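Local coordinates for high affinity transport system protein p37 (Mycoplasma hyorhinis, PDB 3EKI) that binds thiamine diphosphate outside the cell membrane, probably as the substrate-binding lipoprotein of a high-affinity transport system, at residues 150-155 with 311-316; 190-195 with 200-205. All blocks are in the same frame, centred on the assembly; numbering follows the deposited sequence.

Interaction 1: 150-155 with 311-316. With TPP (thiamine diphosphate), chain B.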
loop_
_atom_site.group_PDB
_atom_site.type_symbol
_atom_site.label_atom_id
_atom_site.label_comp_id
_atom_site.label_asym_id
_atom_site.label_seq_id
_atom_site.Cartn_x
_atom_site.Cartn_y
_atom_site.Cartn_z
ATOM N N ASN A 150 -0.264 9.897 5.293
ATOM C CA ASN A 150 -0.961 10.383 6.480
ATOM C C ASN A 150 -1.261 9.185 7.386
ATOM O O ASN A 150 -1.820 8.216 6.888
ATOM C CB ASN A 150 -2.249 11.116 6.120
ATOM C CG ASN A 150 -2.050 12.453 5.426
ATOM O OD1 ASN A 150 -0.981 13.061 5.546
ATOM N ND2 ASN A 150 -3.084 12.907 4.739
ATOM N N SER A 151 -0.872 9.270 8.654
ATOM C CA SER A 151 -1.151 8.212 9.622
ATOM C C SER A 151 -2.643 8.049 9.821
ATOM O O SER A 151 -3.410 8.999 9.731
ATOM C CB SER A 151 -0.451 8.508 10.959
ATOM O OG SER A 151 -1.138 9.550 11.647
ATOM N N PHE A 152 -3.098 6.824 10.064
ATOM C CA PHE A 152 -4.445 6.609 10.555
ATOM C C PHE A 152 -4.521 7.008 12.029
ATOM O O PHE A 152 -3.560 6.845 12.796
ATOM C CB PHE A 152 -4.785 5.137 10.399
ATOM C CG PHE A 152 -5.033 4.585 9.019
ATOM C CD1 PHE A 152 -5.997 5.079 8.152
ATOM C CD2 PHE A 152 -4.257 3.519 8.580
ATOM C CE1 PHE A 152 -6.195 4.504 6.908
ATOM C CE2 PHE A 152 -4.459 2.928 7.350
ATOM C CZ PHE A 152 -5.431 3.429 6.508
ATOM N N VAL A 153 -5.680 7.521 12.442
ATOM C CA VAL A 153 -5.830 7.877 13.843
ATOM C C VAL A 153 -5.627 6.687 14.776
ATOM O O VAL A 153 -5.256 6.954 15.913
ATOM C CB VAL A 153 -7.198 8.502 14.108
ATOM C CG1 VAL A 153 -7.207 9.854 13.383
ATOM C CG2 VAL A 153 -8.325 7.625 13.647
ATOM N N PHE A 154 -5.824 5.480 14.280
ATOM C CA PHE A 154 -5.677 4.244 15.063
ATOM C C PHE A 154 -4.321 3.563 14.906
ATOM O O PHE A 154 -4.073 2.475 15.464
ATOM C CB PHE A 154 -6.834 3.314 14.689
ATOM C CG PHE A 154 -7.002 3.036 13.206
ATOM C CD1 PHE A 154 -7.988 3.660 12.468
ATOM C CD2 PHE A 154 -6.152 2.164 12.529
ATOM C CE1 PHE A 154 -8.161 3.482 11.105
ATOM C CE2 PHE A 154 -6.322 1.965 11.171
ATOM C CZ PHE A 154 -7.311 2.594 10.461
ATOM N N ASP A 155 -3.346 4.108 14.176
ATOM C CA ASP A 155 -2.050 3.437 13.975
ATOM C C ASP A 155 -0.961 4.468 13.675
ATOM O O ASP A 155 -0.426 4.545 12.566
ATOM C CB ASP A 155 -2.172 2.429 12.845
ATOM C CG ASP A 155 -0.983 1.553 12.547
ATOM O OD1 ASP A 155 -0.069 1.421 13.394
ATOM O OD2 ASP A 155 -0.961 0.958 11.440
ATOM N N SER A 311 -8.393 -0.155 4.489
ATOM C CA SER A 311 -8.781 0.002 3.093
ATOM C C SER A 311 -10.127 0.696 2.960
ATOM O O SER A 311 -10.408 1.356 1.959
ATOM C CB SER A 311 -8.790 -1.370 2.420
ATOM O OG SER A 311 -9.591 -2.312 3.071
ATOM N N PHE A 312 -10.990 0.593 3.977
ATOM C CA PHE A 312 -12.288 1.270 3.929
ATOM C C PHE A 312 -12.126 2.785 3.852
ATOM O O PHE A 312 -12.985 3.533 3.392
ATOM C CB PHE A 312 -13.133 0.850 5.139
ATOM C CG PHE A 312 -12.432 0.980 6.471
ATOM C CD1 PHE A 312 -12.314 2.223 7.091
ATOM C CD2 PHE A 312 -11.889 -0.126 7.126
ATOM C CE1 PHE A 312 -11.676 2.367 8.299
ATOM C CE2 PHE A 312 -11.237 0.028 8.333
ATOM C CZ PHE A 312 -11.115 1.266 8.925
ATOM N N ALA A 313 -10.991 3.295 4.311
ATOM C CA ALA A 313 -10.734 4.727 4.371
ATOM C C ALA A 313 -10.639 5.344 2.980
ATOM O O ALA A 313 -10.918 6.553 2.894
ATOM C CB ALA A 313 -9.468 5.039 5.146
ATOM N N TRP A 314 -10.297 4.608 1.949
ATOM C CA TRP A 314 -10.301 5.142 0.597
ATOM C C TRP A 314 -11.327 4.484 -0.295
ATOM O O TRP A 314 -11.217 4.510 -1.533
ATOM C CB TRP A 314 -8.907 4.998 -0.002
ATOM C CG TRP A 314 -8.296 3.649 -0.120
ATOM C CD1 TRP A 314 -8.521 2.724 -1.094
ATOM C CD2 TRP A 314 -7.340 3.068 0.781
ATOM N NE1 TRP A 314 -7.765 1.601 -0.849
ATOM C CE2 TRP A 314 -7.036 1.789 0.288
ATOM C CE3 TRP A 314 -6.722 3.516 1.949
ATOM C CZ2 TRP A 314 -6.133 0.931 0.920
ATOM C CZ3 TRP A 314 -5.829 2.658 2.568
ATOM C CH2 TRP A 314 -5.549 1.406 2.061
ATOM N N THR A 315 -12.343 3.877 0.315
ATOM C CA THR A 315 -13.376 3.125 -0.370
ATOM C C THR A 315 -14.699 3.825 -0.051
ATOM O O THR A 315 -15.147 3.801 1.086
ATOM C CB THR A 315 -13.444 1.653 0.064
ATOM O OG1 THR A 315 -12.175 1.007 -0.195
ATOM C CG2 THR A 315 -14.506 0.894 -0.715
ATOM N N HIS A 316 -15.294 4.472 -1.038
ATOM C CA HIS A 316 -16.512 5.230 -0.775
ATOM C C HIS A 316 -17.644 4.279 -0.481
ATOM O O HIS A 316 -17.872 3.295 -1.185
ATOM C CB HIS A 316 -16.792 6.057 -2.027
ATOM C CG HIS A 316 -17.848 7.090 -1.792
ATOM N ND1 HIS A 316 -18.829 7.356 -2.731
ATOM C CD2 HIS A 316 -18.076 7.916 -0.757
ATOM C CE1 HIS A 316 -19.617 8.300 -2.266
ATOM N NE2 HIS A 316 -19.192 8.668 -1.067
HETATM N "N1'" TPP B . -4.712 5.791 -0.017
HETATM C "C2'" TPP B . -5.310 6.189 -1.167
HETATM C CM2 TPP B . -5.901 7.601 -1.237
HETATM N "N3'" TPP B . -5.374 5.366 -2.229
HETATM C "C4'" TPP B . -4.747 4.161 -2.175
HETATM N "N4'" TPP B . -4.749 3.397 -3.271
HETATM C "C5'" TPP B . -4.173 3.705 -0.980
HETATM C "C6'" TPP B . -4.185 4.575 0.104
HETATM C "C7'" TPP B . -3.522 2.329 -0.781
HETATM N N3 TPP B . -2.086 2.242 -1.098
HETATM C C2 TPP B . -1.461 2.971 -2.022
HETATM S S1 TPP B . 0.238 2.560 -2.035
HETATM C C5 TPP B . 0.029 1.364 -0.779
HETATM C C4 TPP B . -1.322 1.278 -0.502
HETATM C CM4 TPP B . -1.853 0.484 0.711
HETATM C C6 TPP B . 1.146 0.455 -0.256
HETATM C C7 TPP B . 1.452 -0.655 -1.265
HETATM O O7 TPP B . 0.290 -1.501 -1.398
HETATM P PA TPP B . -0.028 -2.420 -2.655
HETATM O O1A TPP B . -1.440 -2.866 -2.562
HETATM O O2A TPP B . 0.326 -1.706 -3.929
HETATM O O3A TPP B . 0.987 -3.627 -2.631
HETATM P PB TPP B . 0.799 -5.020 -1.854
HETATM O O1B TPP B . 0.723 -4.777 -0.378
HETATM O O2B TPP B . 2.090 -5.840 -2.255
HETATM O O3B TPP B . -0.449 -5.802 -2.448
#

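Interaction 2: 190-195 with 200-205. With TPP (thiamine diphosphate), chain B.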
loop_
_atom_site.group_PDB
_atom_site.type_symbol
_atom_site.label_atom_id
_atom_site.label_comp_id
_atom_site.label_asym_id
_atom_site.label_seq_id
_atom_site.Cartn_x
_atom_site.Cartn_y
_atom_site.Cartn_z
ATOM N N TRP A 190 -21.897 5.870 7.478
ATOM C CA TRP A 190 -21.033 7.029 7.334
ATOM C C TRP A 190 -21.549 7.942 6.210
ATOM O O TRP A 190 -22.107 7.405 5.271
ATOM C CB TRP A 190 -19.612 6.641 6.951
ATOM C CG TRP A 190 -18.821 5.925 7.991
ATOM C CD1 TRP A 190 -19.235 5.458 9.201
ATOM C CD2 TRP A 190 -17.427 5.598 7.885
ATOM N NE1 TRP A 190 -18.179 4.867 9.837
ATOM C CE2 TRP A 190 -17.054 4.935 9.055
ATOM C CE3 TRP A 190 -16.449 5.806 6.896
ATOM C CZ2 TRP A 190 -15.763 4.464 9.294
ATOM C CZ3 TRP A 190 -15.172 5.342 7.140
ATOM C CH2 TRP A 190 -14.834 4.682 8.328
ATOM N N THR A 191 -21.323 9.240 6.385
ATOM C CA THR A 191 -21.716 10.141 5.303
ATOM C C THR A 191 -20.469 10.885 4.826
ATOM O O THR A 191 -19.468 10.987 5.509
ATOM C CB THR A 191 -22.812 11.145 5.698
ATOM O OG1 THR A 191 -22.276 12.126 6.574
ATOM C CG2 THR A 191 -23.953 10.448 6.460
ATOM N N ASP A 192 -20.601 11.391 3.597
ATOM C CA ASP A 192 -19.505 12.168 3.054
ATOM C C ASP A 192 -19.162 13.308 3.985
ATOM O O ASP A 192 -18.004 13.644 4.204
ATOM C CB ASP A 192 -19.876 12.733 1.684
ATOM C CG ASP A 192 -20.017 11.661 0.631
ATOM O OD1 ASP A 192 -19.736 10.496 0.972
ATOM O OD2 ASP A 192 -20.412 12.007 -0.508
ATOM N N GLU A 193 -20.204 13.893 4.565
ATOM C CA GLU A 193 -20.061 15.067 5.417
ATOM C C GLU A 193 -19.479 14.787 6.804
ATOM O O GLU A 193 -18.700 15.589 7.318
ATOM C CB GLU A 193 -21.405 15.788 5.557
ATOM C CG GLU A 193 -21.816 16.577 4.325
ATOM C CD GLU A 193 -21.873 18.070 4.583
ATOM O OE1 GLU A 193 -22.243 18.467 5.708
ATOM O OE2 GLU A 193 -21.548 18.847 3.660
ATOM N N ASN A 194 -19.857 13.669 7.421
ATOM C CA ASN A 194 -19.458 13.436 8.796
ATOM C C ASN A 194 -18.214 12.562 8.895
ATOM O O ASN A 194 -17.646 12.501 9.972
ATOM C CB ASN A 194 -20.605 12.832 9.613
ATOM C CG ASN A 194 -21.042 11.437 9.281
ATOM O OD1 ASN A 194 -20.355 10.628 8.658
ATOM N ND2 ASN A 194 -22.266 11.095 9.695
ATOM N N HIS A 195 -17.786 11.933 7.805
ATOM C CA HIS A 195 -16.440 11.357 7.762
ATOM C C HIS A 195 -15.517 12.085 6.782
ATOM O O HIS A 195 -14.418 11.614 6.432
ATOM C CB HIS A 195 -16.529 9.851 7.475
ATOM C CG HIS A 195 -16.900 9.085 8.722
ATOM N ND1 HIS A 195 -18.173 9.124 9.260
ATOM C CD2 HIS A 195 -16.173 8.285 9.527
ATOM C CE1 HIS A 195 -18.193 8.370 10.341
ATOM N NE2 HIS A 195 -16.999 7.829 10.536
ATOM N N ASN A 200 -11.380 11.304 -2.470
ATOM C CA ASN A 200 -10.214 10.450 -2.349
ATOM C C ASN A 200 -10.247 9.501 -1.147
ATOM O O ASN A 200 -10.178 8.278 -1.293
ATOM C CB ASN A 200 -8.980 11.354 -2.254
ATOM C CG ASN A 200 -7.695 10.563 -2.373
ATOM O OD1 ASN A 200 -7.651 9.581 -3.118
ATOM N ND2 ASN A 200 -6.673 10.992 -1.658
ATOM N N VAL A 201 -10.333 10.073 0.045
ATOM C CA VAL A 201 -10.373 9.397 1.322
ATOM C C VAL A 201 -11.416 10.034 2.255
ATOM O O VAL A 201 -11.833 11.177 2.081
ATOM C CB VAL A 201 -9.043 9.462 2.098
ATOM C CG1 VAL A 201 -7.899 8.893 1.263
ATOM C CG2 VAL A 201 -8.745 10.873 2.530
ATOM N N TYR A 202 -11.779 9.234 3.252
ATOM C CA TYR A 202 -12.475 9.764 4.422
ATOM C C TYR A 202 -11.471 10.378 5.367
ATOM O O TYR A 202 -10.763 9.733 6.148
ATOM C CB TYR A 202 -13.238 8.627 5.091
ATOM C CG TYR A 202 -14.421 8.080 4.378
ATOM C CD1 TYR A 202 -15.574 8.877 4.299
ATOM C CD2 TYR A 202 -14.478 6.825 3.784
ATOM C CE1 TYR A 202 -16.688 8.417 3.653
ATOM C CE2 TYR A 202 -15.598 6.351 3.133
ATOM C CZ TYR A 202 -16.719 7.170 3.071
ATOM O OH TYR A 202 -17.836 6.708 2.439
ATOM N N GLN A 203 -11.328 11.716 5.309
ATOM C CA GLN A 203 -10.262 12.376 6.044
ATOM C C GLN A 203 -10.370 12.212 7.546
ATOM O O GLN A 203 -9.353 12.316 8.224
ATOM C CB GLN A 203 -10.219 13.872 5.700
ATOM C CG GLN A 203 -10.097 14.128 4.199
ATOM C CD GLN A 203 -10.141 15.640 3.956
ATOM O OE1 GLN A 203 -9.116 16.312 3.888
ATOM N NE2 GLN A 203 -11.353 16.167 3.827
ATOM N N SER A 204 -11.586 11.961 8.072
ATOM C CA SER A 204 -11.711 11.908 9.515
ATOM C C SER A 204 -10.985 10.730 10.138
ATOM O O SER A 204 -10.837 10.716 11.364
ATOM C CB SER A 204 -13.182 11.801 9.948
ATOM O OG SER A 204 -14.044 12.538 9.118
ATOM N N VAL A 205 -10.570 9.749 9.336
ATOM C CA VAL A 205 -9.889 8.591 9.937
ATOM C C VAL A 205 -8.371 8.725 9.934
ATOM O O VAL A 205 -7.622 7.824 10.303
ATOM C CB VAL A 205 -10.303 7.277 9.256
ATOM C CG1 VAL A 205 -11.764 6.959 9.578
ATOM C CG2 VAL A 205 -10.080 7.323 7.763
HETATM N "N1'" TPP B . -4.712 5.791 -0.017
HETATM C "C2'" TPP B . -5.310 6.189 -1.167
HETATM C CM2 TPP B . -5.901 7.601 -1.237
HETATM N "N3'" TPP B . -5.374 5.366 -2.229
HETATM C "C4'" TPP B . -4.747 4.161 -2.175
HETATM N "N4'" TPP B . -4.749 3.397 -3.271
HETATM C "C5'" TPP B . -4.173 3.705 -0.980
HETATM C "C6'" TPP B . -4.185 4.575 0.104
HETATM C "C7'" TPP B . -3.522 2.329 -0.781
HETATM N N3 TPP B . -2.086 2.242 -1.098
HETATM C C2 TPP B . -1.461 2.971 -2.022
HETATM S S1 TPP B . 0.238 2.560 -2.035
HETATM C C5 TPP B . 0.029 1.364 -0.779
HETATM C C4 TPP B . -1.322 1.278 -0.502
HETATM C CM4 TPP B . -1.853 0.484 0.711
HETATM C C6 TPP B . 1.146 0.455 -0.256
HETATM C C7 TPP B . 1.452 -0.655 -1.265
HETATM O O7 TPP B . 0.290 -1.501 -1.398
HETATM P PA TPP B . -0.028 -2.420 -2.655
HETATM O O1A TPP B . -1.440 -2.866 -2.562
HETATM O O2A TPP B . 0.326 -1.706 -3.929
HETATM O O3A TPP B . 0.987 -3.627 -2.631
HETATM P PB TPP B . 0.799 -5.020 -1.854
HETATM O O1B TPP B . 0.723 -4.777 -0.378
HETATM O O2B TPP B . 2.090 -5.840 -2.255
HETATM O O3B TPP B . -0.449 -5.802 -2.448
HETATM O O HOH W 1 -19.890 8.415 2.582
#

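Interaction 1: 150-155 with 311-316
F152 and A313 mark the closest approach of the two backbones, their CA atoms 9.0 Å apart, where the end of strand 141-152 passes into a type I turn from F152 to D155 and faces a short 3-10 segment at 311-313. Side chains must therefore bridge the gap, and the F152 ring does most of this work. Its rim, not its face, is used: CE1 meets the methyl CB of A313 at 3.8 Å, while CZ reaches CZ3 of W314 at 4.0 Å, the two aromatic side chains crossing at about a right angle. Beside this pair, F154 CE1 approaches F312 CZ at 4.3 Å. The turn folds F154 back against F152, two residues earlier, so that F152 CB lies over the centre of the F154 ring, and I178 and I181 of helix 170-184 press on F154 as well.

W314 illustrates how a packing contact can also form a pocket wall. Its CG sits between the backbone N and the carbonyl carbon (chi1 59°), a torsion that swings the indole back over the preceding residues, so that S311 O lies against one face, toward its rim. Over the opposite face comes the pyrimidine of thiamine diphosphate, with C5' above the centre of the indole and C6' 3.3 Å from CE3. The S311 carbonyl is itself occupied from both faces of its plane, by T315 OG1 at 2.8 Å and by W314 N at 3.3 Å, which ties the turn together.

No hydrogen bond joins the two segments. The contact is wholly apolar and modest in area, consistent with a role in positioning an aromatic surface for the ligand's flat ring, while polar groups elsewhere, such as K129, Y215 and S255, supply hydrogen bonds to the ligand.

Interaction 2: 190-195 with 200-205
W190 and Y202 both carry CG anti to the carbonyl carbon, with chi1 near -70° in each, and this brings the six-membered ring of the indole edge-on to the face of the phenol. The T-shaped pair has centroids 5.1 Å apart and planes at 86°, with W190 CZ3 3.7 Å from Y202 CD2. H195 completes the cluster: its imidazole lies against a face of the indole, and its CB packs 3.5 Å from Y202 CD1. N194 OD1 helps to fix the imidazole's rotation, accepting the N-H of H195 ND1 at 2.7 Å from one face of its carbonyl plane and that of T191 N from the other. Across the contact, S204 N donates to H195 O in a long but nearly straight bond of 3.3 Å. A water accepts from Y202 OH and donates to D192 OD1 at 2.6 Å, while N317 N and H316 NE2, respectively, also bind these two atoms. At the far end, N200 OD1 and V201 CG1 touch the pyrimidine methyl CM2 of thiamine diphosphate. I181 of helix 170-184 backs both W190 and V205, and the chain runs on from V205 straight into strand 206-207.

In the fold
Along the chain the order is 150-155, 190-195, 200-205 and 311-316, so interaction 2 falls wholly within the long excursion bracketed by interaction 1. Their centres are about 10 Å apart, and they touch: A313 O lies 2.8 Å from Y202 N, a probable hydrogen bond. V153 and V205 are also linked through their backbones, next to the antiparallel pairing of strands 141-152 and 206-207, and helix 170-184 packs against both contacts. Both reach thiamine diphosphate, through W314 in one and N200 and V201 in the other, so pieces distant in sequence meet the pyrimidine from different sides, one over its face and one at its methyl group.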